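Local structure of D-alanyl-D-alanine carboxypeptidase (Penicillin binding protein) family protein (Francisella tularensis subsp. tularensis, 6OSU) at residues A[66-71]-A[180-185]; A[70-75]-A[148-153]; A[121-126]-A[200-205]; A[132-135]-A[139-142]; A[161-166]-A[170-175]. The protein probably trims the C-terminal D-alanine from peptidoglycan precursors as a serine-type D-Ala-D-Ala carboxypeptidase of the peptidase S11 family. All blocks are in the same frame, centred on the assembly; numbering follows the deposited sequence.

All five contacts lie in the carboxypeptidase part of the chain. Helix 66-79 supplies one side of both interaction 1 and interaction 2, whose centres are 7 Å apart and which pack it against helices 176-189 and 140-154; interactions 3 and 5 also touch its residues. Interactions 4 and 5 follow in series along the chain, both nested inside the loop that interaction 1 closes, and they meet where A133 touches P164. Interaction 3 stands about 18 Å from interaction 1, centre to centre, at the end of helix 113-123. Three of them converge on the predicted active site: K67 of interaction 1 bonds N126 of interaction 3 and the carbonyl of D165 in interaction 5.

Interaction 1 (A[66-71]-A[180-185]); sequences TKIMTS and ALLARS
L182 reaches across from helix 176-189 and sets its branched end against I68 and M69 of helix 66-79. Its CB starts out toward the other helix, and chi1 of 174° carries CG straight on, away from its own backbone N. CG then comes within 3.9 Å of I68 CG2, and from there the two methyls part. CD2 makes the closer contacts: it lies 3.6 Å from I68 CG2 and 3.8 Å from the backbone N of M69, so it rests on the main chain of helix 66-79 as well as on a side chain. CD1 turns to the methionine and meets CE of M69 at 4.1 Å. M69 is bent at chi2 and chi3, which brings its CE alongside CD1, and the two side chains cross at about a right angle.

The side chains that meet are apolar and buried. M156 and I154 also touch L182, and F161 touches M69. Strand 274-282, at the edge of the five-stranded sheet, borders both helices: its M277 touches I68 and A183, and its K278 touches I68. K67, the predicted proton acceptor, takes no part in this contact; its NZ is bonded to S64, N126 and D165.

Interaction 2 (A[70-75]-A[148-153]); sequences TSYIVA and NQTAKA
Helix-to-helix packing within the helical part of a penicillin-binding protein fold brings T150 of helix 140-154 up to Y72 and I73 of helix 66-79, the helix that carries the lysine of the probable SxxK motif near its start. T150 is the single residue of 148-153 that does the touching, and it splits its two branches between the two partners. Where the backbones come nearest, the CA atoms of I73 and T150 are 8.0 Å apart, and side chains from both helices fill the distance.

The methyl goes to the tyrosine. T150 CG2 lies 3.8 Å from CE2 of Y72 and 4.0 Å from CD2 of the same ring, approaching that side of the ring at a slant. Chi1 of -176° puts the Y72 ring anti to its backbone N, where T150 CG2 meets its CD2-CE2 side. At the far end of the ring, Y72 OH hydrogen-bonds S185 OG on helix 176-189, and F190 meets the ring edge-to-face; between them these fix where the ring stands. M69, one turn earlier on helix 66-79, also lays its sulfur against the T150 methyl.

The hydroxyl branch faces the isoleucine, but only as a packing neighbour. Its polar need is met within helix 140-154, where T150 OG1 is hydrogen-bonded to the carbonyl of L146, one turn back. I73 also touches L146. With chi1 near -71°, I73 extends CG1 toward the threonine, and its terminal CD1 stops 3.9 Å from T150 OG1.

Interaction 3 (A[121-126]-A[200-205]); sequences DVVSGN and KGLVWN
Methyl-on-backbone packing comes first: V122 CG1 sits against G201, 3.8 Å from G201 CA and 3.9 Å from G201 C. With no side chain on G201, the valine methyl can lie directly on the main chain at the start of strand 201-205. Here the two backbones also come nearest, the CA atoms of V122 and G201 being 6.3 Å apart. Chi1 of -180° places CG1 of V122 opposite its own backbone N, and this is the branch that makes the contact.

Side-chain packing follows one residue on. V123 offers its other branch, CG2, which lies 3.9 Å from CB of L202 and equally near L202 CD2, so the methyl covers both the root and one tip of the leucine. The two side chains cross at about a right angle.

Polar contacts point elsewhere. S124, a predicted active-site residue, leaves the helix with positive phi (61°) and takes no part in the packing on the strand, its OG hydrogen-bonded to S64 and to K278 NZ. N126 OD1 holds K67 NZ.

The end of helix 113-123 therefore has two sides, one facing the predicted active-site residues and one packed on a small sheet. In that three-stranded antiparallel sheet, 201-205 runs between 210-212 and 258-262, and Q261 of the latter strand also touches V123.

Interaction 4 (A[132-135]-A[139-142]); sequences LAEY and TTQA
E134 and T140 lie side by side and point the same way, one side chain from helix 126-137 and one from helix 140-154. They touch through carbon: E134 CG meets T140 CG2 at 3.9 Å. The glutamate carries its aliphatic part past the threonine methyl because its CG stands opposite the carbonyl carbon (chi1 -69°) and the chain then runs extended. Its carboxylate is carried beyond the contact and is bonded at both oxygens, OE1 to the hydroxyl of S92 and OE2 to the amide of N94. Those two bonds tie the side chain at its far end while the methyl of T140 braces it in the middle.

T140 presents its methyl to the glutamate by turning its hydroxyl the other way, into the space between its own N and carbonyl carbon (chi1 58°). That OG1 makes a weak hydrogen bond to the side-chain oxygen of Q141.

T139 is turned differently. Its CB points away from 132-135, and its side chain works on its own helix: as the N-cap, T139 OG1 accepts from the backbone N of A142 at 3.1 Å, with an N-H...O angle of 166°. Only its main chain nears the other segment, the CA atoms of E134 and T139 being 5.0 Å apart.

A short connection joins the end of helix 126-137 to T139, the N-cap of helix 140-154. P164 lies against both A133 and T140, while L132 of helix 126-137 packs on helix 113-123 and strand 88-90.

Interaction 5 (A[161-166]-A[170-175]); sequences FANPDG and GEQYTT
Chi1 of -164° and an extended chain beyond CG stretch Q172 out from its backbone and deliver its amide into the bend of 161-166. Its NE2 stops 3.9 Å from CB of A162, while Q172 OE1 and G166 O are 3.6 Å apart, neighbours and not a bonded pair. That amide is held from the turn between the two segments: NE2 hydrogen-bonds the carbonyl of L167 and, more weakly, that of G169.

N163 is folded back instead. Chi1 of 53° tucks its CG between its own N and carbonyl carbon, and this turns OD1 back to accept from the backbone N of G166 at 2.9 Å. The donor is tilted from the carbonyl plane, and the bond is an Asx motif that rounds off the turn. N163 ND2 goes to the L167 carbonyl too, so both amides converge on one oxygen; their planes stand 66° apart.

The A162 methyl rests on the backbone, CB 3.3 Å from the carbonyl O of E171. F161 and Q172 have the nearest CA atoms, 5.1 Å apart. The backbone N-H of F161 goes to N148 OD1 of helix 140-154.

Together the segments form an irregular loop, with its Asx motif, that doubles back between helices 140-154 and 176-189. It borders the predicted active site of this S11 peptidase, where the carbonyl of D165 receives a hydrogen bond from K67 NZ.

Interaction 1 (A[66-71]-A[180-185])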
# COMPACT_ATOMS: atom_id res chain seq x y z
N THR A 66 -10.64 -8.49 1.78
CA THR A 66 -11.85 -7.78 2.17
C THR A 66 -11.66 -7.06 3.51
O THR A 66 -12.13 -5.93 3.68
CB THR A 66 -13.02 -8.76 2.25
OG1 THR A 66 -13.19 -9.44 1.00
CG2 THR A 66 -14.31 -8.04 2.62
N LYS A 67 -10.97 -7.71 4.45
CA LYS A 67 -10.78 -7.14 5.78
C LYS A 67 -10.03 -5.81 5.75
O LYS A 67 -10.12 -5.05 6.72
CB LYS A 67 -10.04 -8.12 6.68
CG LYS A 67 -10.82 -9.37 7.05
CD LYS A 67 -10.09 -10.17 8.12
CE LYS A 67 -10.90 -11.37 8.58
NZ LYS A 67 -11.07 -12.42 7.53
N ILE A 68 -9.30 -5.52 4.67
CA ILE A 68 -8.63 -4.23 4.57
C ILE A 68 -9.65 -3.11 4.46
O ILE A 68 -9.51 -2.06 5.10
CB ILE A 68 -7.65 -4.21 3.39
CG1 ILE A 68 -6.57 -5.28 3.56
CG2 ILE A 68 -7.02 -2.84 3.25
CD1 ILE A 68 -5.65 -5.40 2.38
N MET A 69 -10.70 -3.32 3.66
CA MET A 69 -11.75 -2.31 3.55
C MET A 69 -12.49 -2.15 4.87
O MET A 69 -12.80 -1.03 5.28
CB MET A 69 -12.73 -2.68 2.43
CG MET A 69 -13.94 -1.76 2.37
SD MET A 69 -13.46 -0.04 2.08
CE MET A 69 -13.23 -0.05 0.31
N THR A 70 -12.79 -3.27 5.54
CA THR A 70 -13.43 -3.17 6.85
C THR A 70 -12.56 -2.39 7.82
O THR A 70 -13.04 -1.48 8.51
CB THR A 70 -13.73 -4.57 7.39
OG1 THR A 70 -14.58 -5.27 6.47
CG2 THR A 70 -14.44 -4.48 8.74
N SER A 71 -11.27 -2.70 7.86
CA SER A 71 -10.35 -1.94 8.70
C SER A 71 -10.24 -0.50 8.23
O SER A 71 -10.08 0.42 9.05
CB SER A 71 -8.97 -2.61 8.70
OG SER A 71 -8.05 -1.86 9.46
N ALA A 180 -4.44 -2.16 -4.65
CA ALA A 180 -3.33 -1.23 -4.47
C ALA A 180 -3.84 0.19 -4.23
O ALA A 180 -3.27 0.94 -3.43
CB ALA A 180 -2.40 -1.27 -5.68
N LEU A 181 -4.92 0.57 -4.91
CA LEU A 181 -5.52 1.88 -4.65
C LEU A 181 -6.01 1.98 -3.21
O LEU A 181 -5.78 2.99 -2.54
CB LEU A 181 -6.67 2.13 -5.64
CG LEU A 181 -6.27 2.39 -7.09
CD1 LEU A 181 -7.48 2.31 -8.01
CD2 LEU A 181 -5.58 3.74 -7.23
N LEU A 182 -6.67 0.93 -2.72
CA LEU A 182 -7.14 0.92 -1.34
C LEU A 182 -5.97 1.05 -0.37
O LEU A 182 -6.01 1.86 0.57
CB LEU A 182 -7.94 -0.35 -1.07
CG LEU A 182 -8.38 -0.57 0.38
CD1 LEU A 182 -9.22 0.60 0.85
CD2 LEU A 182 -9.15 -1.88 0.51
N ALA A 183 -4.91 0.26 -0.59
CA ALA A 183 -3.77 0.30 0.31
C ALA A 183 -3.13 1.68 0.34
O ALA A 183 -2.83 2.21 1.41
CB ALA A 183 -2.74 -0.76 -0.09
N ARG A 184 -2.92 2.28 -0.84
CA ARG A 184 -2.31 3.61 -0.89
C ARG A 184 -3.15 4.63 -0.13
O ARG A 184 -2.60 5.45 0.62
CB ARG A 184 -2.14 4.05 -2.35
CG ARG A 184 -1.42 5.38 -2.51
CD ARG A 184 -1.23 5.73 -3.98
NE ARG A 184 -0.42 6.93 -4.15
CZ ARG A 184 -0.86 8.06 -4.70
NH1 ARG A 184 -2.11 8.15 -5.14
NH2 ARG A 184 -0.05 9.11 -4.81
N SER A 185 -4.47 4.59 -0.30
CA SER A 185 -5.34 5.48 0.47
C SER A 185 -5.21 5.22 1.97
O SER A 185 -5.21 6.16 2.77
CB SER A 185 -6.78 5.31 0.01
OG SER A 185 -7.65 6.17 0.72

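Interaction 2 (A[70-75]-A[148-153])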
# COMPACT_ATOMS: atom_id res chain seq x y z
N THR A 70 -12.79 -3.27 5.54
CA THR A 70 -13.43 -3.17 6.85
C THR A 70 -12.56 -2.39 7.82
O THR A 70 -13.04 -1.48 8.51
CB THR A 70 -13.73 -4.57 7.39
OG1 THR A 70 -14.58 -5.27 6.47
CG2 THR A 70 -14.44 -4.48 8.74
N SER A 71 -11.27 -2.70 7.86
CA SER A 71 -10.35 -1.94 8.70
C SER A 71 -10.24 -0.50 8.23
O SER A 71 -10.08 0.42 9.05
CB SER A 71 -8.97 -2.61 8.70
OG SER A 71 -8.05 -1.86 9.46
N TYR A 72 -10.30 -0.28 6.92
CA TYR A 72 -10.28 1.08 6.38
C TYR A 72 -11.42 1.92 6.94
O TYR A 72 -11.22 3.06 7.37
CB TYR A 72 -10.35 1.03 4.85
CG TYR A 72 -10.22 2.36 4.14
CD1 TYR A 72 -9.00 2.78 3.63
CD2 TYR A 72 -11.33 3.19 3.97
CE1 TYR A 72 -8.88 3.99 2.98
CE2 TYR A 72 -11.21 4.40 3.32
CZ TYR A 72 -9.99 4.80 2.83
OH TYR A 72 -9.88 6.00 2.18
N ILE A 73 -12.63 1.37 6.95
CA ILE A 73 -13.78 2.11 7.45
C ILE A 73 -13.68 2.33 8.95
O ILE A 73 -14.08 3.38 9.47
CB ILE A 73 -15.07 1.36 7.06
CG1 ILE A 73 -15.30 1.48 5.55
CG2 ILE A 73 -16.25 1.89 7.84
CD1 ILE A 73 -16.40 0.60 5.02
N VAL A 74 -13.11 1.37 9.68
CA VAL A 74 -12.93 1.52 11.12
C VAL A 74 -12.01 2.70 11.42
O VAL A 74 -12.28 3.52 12.30
CB VAL A 74 -12.40 0.22 11.75
CG1 VAL A 74 -12.04 0.43 13.22
CG2 VAL A 74 -13.41 -0.91 11.59
N ALA A 75 -10.89 2.79 10.69
CA ALA A 75 -9.97 3.90 10.89
C ALA A 75 -10.64 5.24 10.58
O ALA A 75 -10.43 6.23 11.29
CB ALA A 75 -8.73 3.73 10.02
N ASN A 148 -19.11 -1.07 -0.08
CA ASN A 148 -19.20 -0.90 -1.52
C ASN A 148 -19.29 0.57 -1.92
O ASN A 148 -18.77 0.95 -2.98
CB ASN A 148 -20.38 -1.70 -2.07
CG ASN A 148 -20.14 -3.21 -2.00
OD1 ASN A 148 -19.03 -3.68 -2.23
ND2 ASN A 148 -21.18 -3.96 -1.66
N GLN A 149 -19.94 1.40 -1.10
CA GLN A 149 -19.94 2.84 -1.36
C GLN A 149 -18.55 3.42 -1.20
O GLN A 149 -18.10 4.22 -2.03
CB GLN A 149 -20.91 3.55 -0.41
CG GLN A 149 -22.37 3.22 -0.63
CD GLN A 149 -23.23 3.76 0.49
OE1 GLN A 149 -24.22 3.14 0.88
NE2 GLN A 149 -22.86 4.92 1.02
N THR A 150 -17.86 3.04 -0.13
CA THR A 150 -16.50 3.54 0.10
C THR A 150 -15.57 3.11 -1.03
O THR A 150 -14.70 3.88 -1.45
CB THR A 150 -15.99 3.04 1.45
OG1 THR A 150 -16.84 3.53 2.50
CG2 THR A 150 -14.57 3.52 1.70
N ALA A 151 -15.75 1.89 -1.54
CA ALA A 151 -14.92 1.43 -2.65
C ALA A 151 -15.12 2.31 -3.89
O ALA A 151 -14.14 2.68 -4.55
CB ALA A 151 -15.23 -0.03 -2.96
N LYS A 152 -16.37 2.65 -4.20
CA LYS A 152 -16.63 3.55 -5.32
C LYS A 152 -15.98 4.91 -5.10
O LYS A 152 -15.45 5.53 -6.03
CB LYS A 152 -18.13 3.73 -5.55
CG LYS A 152 -18.89 2.45 -5.87
CD LYS A 152 -18.67 1.98 -7.30
CE LYS A 152 -19.53 0.76 -7.62
NZ LYS A 152 -19.39 0.30 -9.03
N ALA A 153 -16.00 5.40 -3.85
CA ALA A 153 -15.45 6.72 -3.56
C ALA A 153 -13.93 6.75 -3.69
O ALA A 153 -13.37 7.77 -4.10
CB ALA A 153 -15.87 7.17 -2.17

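Interaction 3 (A[121-126]-A[200-205])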
# COMPACT_ATOMS: atom_id res chain seq x y z
N ASP A 121 -6.58 -7.39 11.81
CA ASP A 121 -5.45 -7.15 10.92
C ASP A 121 -4.35 -8.20 11.07
O ASP A 121 -3.78 -8.65 10.07
CB ASP A 121 -4.87 -5.76 11.19
CG ASP A 121 -5.85 -4.65 10.88
OD1 ASP A 121 -6.84 -4.89 10.15
OD2 ASP A 121 -5.62 -3.52 11.35
N VAL A 122 -4.04 -8.59 12.30
CA VAL A 122 -2.88 -9.44 12.57
C VAL A 122 -3.25 -10.91 12.51
O VAL A 122 -2.49 -11.73 11.98
CB VAL A 122 -2.28 -9.07 13.94
CG1 VAL A 122 -1.07 -9.93 14.25
CG2 VAL A 122 -1.94 -7.58 13.97
N VAL A 123 -4.41 -11.26 13.07
CA VAL A 123 -4.84 -12.65 13.19
C VAL A 123 -5.88 -13.02 12.14
O VAL A 123 -6.16 -14.21 11.94
CB VAL A 123 -5.33 -12.90 14.64
CG1 VAL A 123 -6.32 -14.06 14.75
CG2 VAL A 123 -4.13 -13.15 15.54
N SER A 124 -6.44 -12.03 11.44
CA SER A 124 -7.48 -12.26 10.43
C SER A 124 -8.72 -12.87 11.07
O SER A 124 -9.41 -13.70 10.45
CB SER A 124 -6.97 -13.12 9.27
OG SER A 124 -7.71 -12.88 8.10
N GLY A 125 -9.03 -12.45 12.29
CA GLY A 125 -10.13 -13.04 13.03
C GLY A 125 -11.47 -12.61 12.46
O GLY A 125 -11.76 -11.41 12.37
N ASN A 126 -12.30 -13.58 12.07
CA ASN A 126 -13.60 -13.23 11.51
C ASN A 126 -14.56 -12.74 12.59
O ASN A 126 -15.38 -11.85 12.34
CB ASN A 126 -14.19 -14.44 10.77
CG ASN A 126 -13.36 -14.84 9.57
OD1 ASN A 126 -12.90 -13.98 8.81
ND2 ASN A 126 -13.14 -16.14 9.40
N LYS A 200 3.89 -8.28 15.02
CA LYS A 200 4.38 -9.63 14.74
C LYS A 200 3.37 -10.70 15.15
O LYS A 200 3.34 -11.78 14.55
CB LYS A 200 5.71 -9.86 15.45
CG LYS A 200 6.78 -8.81 15.14
CD LYS A 200 7.37 -9.00 13.75
CE LYS A 200 7.16 -7.76 12.89
NZ LYS A 200 7.63 -6.52 13.58
N GLY A 201 2.55 -10.42 16.15
CA GLY A 201 1.59 -11.40 16.60
C GLY A 201 0.64 -10.81 17.63
O GLY A 201 0.64 -9.60 17.87
N LEU A 202 -0.15 -11.69 18.23
CA LEU A 202 -1.16 -11.29 19.21
C LEU A 202 -1.10 -12.22 20.41
O LEU A 202 -1.32 -13.43 20.28
CB LEU A 202 -2.56 -11.30 18.59
CG LEU A 202 -3.73 -11.09 19.56
CD1 LEU A 202 -3.63 -9.74 20.25
CD2 LEU A 202 -5.06 -11.24 18.85
N VAL A 203 -0.80 -11.66 21.58
CA VAL A 203 -0.86 -12.38 22.85
C VAL A 203 -2.20 -12.02 23.49
O VAL A 203 -2.39 -10.89 23.95
CB VAL A 203 0.31 -12.01 23.76
CG1 VAL A 203 0.28 -12.85 25.04
CG2 VAL A 203 1.63 -12.19 23.03
N TRP A 204 -3.12 -12.98 23.52
CA TRP A 204 -4.52 -12.71 23.82
C TRP A 204 -4.95 -13.48 25.07
O TRP A 204 -4.89 -14.72 25.08
CB TRP A 204 -5.40 -13.08 22.62
CG TRP A 204 -6.87 -13.02 22.85
CD1 TRP A 204 -7.73 -14.08 22.94
CD2 TRP A 204 -7.68 -11.84 23.01
NE1 TRP A 204 -9.01 -13.64 23.14
CE2 TRP A 204 -9.01 -12.27 23.18
CE3 TRP A 204 -7.41 -10.47 23.01
CZ2 TRP A 204 -10.07 -11.38 23.37
CZ3 TRP A 204 -8.46 -9.59 23.20
CH2 TRP A 204 -9.77 -10.04 23.37
N ASN A 205 -5.37 -12.76 26.10
CA ASN A 205 -5.92 -13.36 27.31
C ASN A 205 -7.41 -13.60 27.08
O ASN A 205 -8.22 -12.67 27.18
CB ASN A 205 -5.69 -12.47 28.53
CG ASN A 205 -6.04 -13.15 29.84
OD1 ASN A 205 -6.85 -14.08 29.88
ND2 ASN A 205 -5.42 -12.69 30.93

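Interaction 4 (A[132-135]-A[139-142])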
# COMPACT_ATOMS: atom_id res chain seq x y z
N LEU A 132 -16.93 -5.63 14.78
CA LEU A 132 -16.78 -4.23 14.38
C LEU A 132 -17.85 -3.84 13.37
O LEU A 132 -18.39 -2.72 13.44
CB LEU A 132 -15.39 -3.99 13.80
CG LEU A 132 -14.22 -3.97 14.79
CD1 LEU A 132 -12.90 -4.08 14.06
CD2 LEU A 132 -14.27 -2.71 15.64
N ALA A 133 -18.17 -4.73 12.44
CA ALA A 133 -19.14 -4.41 11.39
C ALA A 133 -20.53 -4.21 11.97
O ALA A 133 -21.23 -3.25 11.62
CB ALA A 133 -19.14 -5.51 10.33
N GLU A 134 -20.96 -5.12 12.85
CA GLU A 134 -22.27 -4.99 13.48
C GLU A 134 -22.41 -3.68 14.24
O GLU A 134 -23.50 -3.09 14.28
CB GLU A 134 -22.54 -6.17 14.41
CG GLU A 134 -22.74 -7.51 13.72
CD GLU A 134 -23.09 -8.62 14.69
OE1 GLU A 134 -22.47 -8.68 15.78
OE2 GLU A 134 -23.99 -9.43 14.37
N TYR A 135 -21.32 -3.19 14.84
CA TYR A 135 -21.39 -1.99 15.66
C TYR A 135 -21.48 -0.73 14.81
O TYR A 135 -22.28 0.17 15.08
CB TYR A 135 -20.19 -1.92 16.60
CG TYR A 135 -20.25 -0.79 17.59
CD1 TYR A 135 -20.87 -0.95 18.82
CD2 TYR A 135 -19.70 0.45 17.29
CE1 TYR A 135 -20.93 0.09 19.73
CE2 TYR A 135 -19.76 1.50 18.19
CZ TYR A 135 -20.38 1.31 19.41
OH TYR A 135 -20.44 2.35 20.31
N THR A 139 -26.31 -3.90 11.00
CA THR A 139 -26.22 -5.26 10.48
C THR A 139 -24.96 -5.38 9.64
O THR A 139 -24.36 -4.39 9.22
CB THR A 139 -27.44 -5.62 9.64
OG1 THR A 139 -27.52 -4.76 8.50
CG2 THR A 139 -28.72 -5.49 10.46
N THR A 140 -24.55 -6.63 9.40
CA THR A 140 -23.42 -6.85 8.50
C THR A 140 -23.78 -6.49 7.06
O THR A 140 -22.92 -6.03 6.31
CB THR A 140 -22.95 -8.31 8.58
OG1 THR A 140 -24.03 -9.19 8.25
CG2 THR A 140 -22.46 -8.63 9.98
N GLN A 141 -25.05 -6.68 6.67
CA GLN A 141 -25.47 -6.31 5.32
C GLN A 141 -25.33 -4.81 5.09
O GLN A 141 -24.80 -4.37 4.07
CB GLN A 141 -26.91 -6.75 5.07
CG GLN A 141 -27.11 -8.25 4.93
CD GLN A 141 -27.33 -8.94 6.27
OE1 GLN A 141 -27.18 -8.34 7.33
NE2 GLN A 141 -27.70 -10.22 6.22
N ALA A 142 -25.82 -4.00 6.04
CA ALA A 142 -25.68 -2.56 5.93
C ALA A 142 -24.21 -2.15 5.87
O ALA A 142 -23.83 -1.24 5.13
CB ALA A 142 -26.38 -1.86 7.09

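Interaction 5 (A[161-166]-A[170-175])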
# COMPACT_ATOMS: atom_id res chain seq x y z
N PHE A 161 -17.85 -6.24 -2.67
CA PHE A 161 -17.78 -7.10 -1.49
C PHE A 161 -19.15 -7.68 -1.18
O PHE A 161 -20.17 -7.01 -1.31
CB PHE A 161 -17.25 -6.31 -0.29
CG PHE A 161 -15.86 -5.77 -0.49
CD1 PHE A 161 -14.77 -6.63 -0.55
CD2 PHE A 161 -15.64 -4.41 -0.62
CE1 PHE A 161 -13.49 -6.14 -0.73
CE2 PHE A 161 -14.36 -3.92 -0.80
CZ PHE A 161 -13.29 -4.78 -0.85
N ALA A 162 -19.16 -8.95 -0.77
CA ALA A 162 -20.39 -9.63 -0.38
C ALA A 162 -20.58 -9.68 1.12
O ALA A 162 -21.69 -9.97 1.58
CB ALA A 162 -20.42 -11.06 -0.94
N ASN A 163 -19.53 -9.40 1.89
CA ASN A 163 -19.58 -9.48 3.34
C ASN A 163 -18.37 -8.75 3.90
O ASN A 163 -17.48 -8.35 3.14
CB ASN A 163 -19.64 -10.94 3.82
CG ASN A 163 -18.53 -11.79 3.25
OD1 ASN A 163 -17.39 -11.35 3.13
ND2 ASN A 163 -18.86 -13.02 2.87
N PRO A 164 -18.30 -8.54 5.22
CA PRO A 164 -17.18 -7.77 5.78
C PRO A 164 -15.88 -8.54 5.99
O PRO A 164 -14.85 -7.90 6.23
CB PRO A 164 -17.73 -7.29 7.14
CG PRO A 164 -19.21 -7.45 7.05
CD PRO A 164 -19.42 -8.64 6.18
N ASP A 165 -15.88 -9.87 5.91
CA ASP A 165 -14.71 -10.63 6.31
C ASP A 165 -14.07 -11.45 5.19
O ASP A 165 -13.00 -12.03 5.41
CB ASP A 165 -15.03 -11.56 7.49
CG ASP A 165 -16.28 -12.39 7.26
OD1 ASP A 165 -16.88 -12.28 6.17
OD2 ASP A 165 -16.65 -13.14 8.18
N GLY A 166 -14.68 -11.51 4.01
CA GLY A 166 -14.08 -12.21 2.89
C GLY A 166 -14.36 -13.69 2.83
O GLY A 166 -13.69 -14.40 2.07
N GLY A 170 -21.76 -15.66 -2.62
CA GLY A 170 -22.32 -14.46 -3.23
C GLY A 170 -21.38 -13.84 -4.25
O GLY A 170 -20.25 -14.30 -4.41
N GLU A 171 -21.83 -12.80 -4.95
CA GLU A 171 -20.96 -12.11 -5.89
C GLU A 171 -19.90 -11.34 -5.12
O GLU A 171 -20.21 -10.57 -4.21
CB GLU A 171 -21.77 -11.17 -6.79
CG GLU A 171 -20.94 -10.43 -7.83
CD GLU A 171 -21.77 -9.62 -8.80
OE1 GLU A 171 -21.44 -9.58 -10.01
OE2 GLU A 171 -22.78 -9.03 -8.35
N GLN A 172 -18.64 -11.53 -5.52
CA GLN A 172 -17.52 -11.12 -4.67
C GLN A 172 -16.28 -11.04 -5.55
O GLN A 172 -15.84 -12.07 -6.07
CB GLN A 172 -17.35 -12.13 -3.55
CG GLN A 172 -16.49 -11.70 -2.38
CD GLN A 172 -16.34 -12.80 -1.35
OE1 GLN A 172 -15.24 -13.04 -0.83
NE2 GLN A 172 -17.43 -13.49 -1.04
N TYR A 173 -15.72 -9.84 -5.71
CA TYR A 173 -14.52 -9.72 -6.53
C TYR A 173 -13.80 -8.41 -6.23
O TYR A 173 -14.36 -7.47 -5.67
CB TYR A 173 -14.84 -9.80 -8.03
CG TYR A 173 -15.86 -8.79 -8.51
CD1 TYR A 173 -15.48 -7.49 -8.80
CD2 TYR A 173 -17.19 -9.14 -8.67
CE1 TYR A 173 -16.40 -6.56 -9.25
CE2 TYR A 173 -18.12 -8.22 -9.11
CZ TYR A 173 -17.72 -6.93 -9.40
OH TYR A 173 -18.65 -6.02 -9.84
N THR A 174 -12.53 -8.38 -6.64
CA THR A 174 -11.72 -7.18 -6.66
C THR A 174 -10.62 -7.39 -7.70
O THR A 174 -10.60 -8.41 -8.40
CB THR A 174 -11.12 -6.86 -5.29
OG1 THR A 174 -10.41 -5.62 -5.36
CG2 THR A 174 -10.17 -7.96 -4.84
N THR A 175 -9.71 -6.43 -7.80
CA THR A 175 -8.58 -6.53 -8.71
C THR A 175 -7.31 -6.12 -7.97
O THR A 175 -7.36 -5.46 -6.93
CB THR A 175 -8.75 -5.66 -9.97
OG1 THR A 175 -8.61 -4.27 -9.63
CG2 THR A 175 -10.11 -5.89 -10.61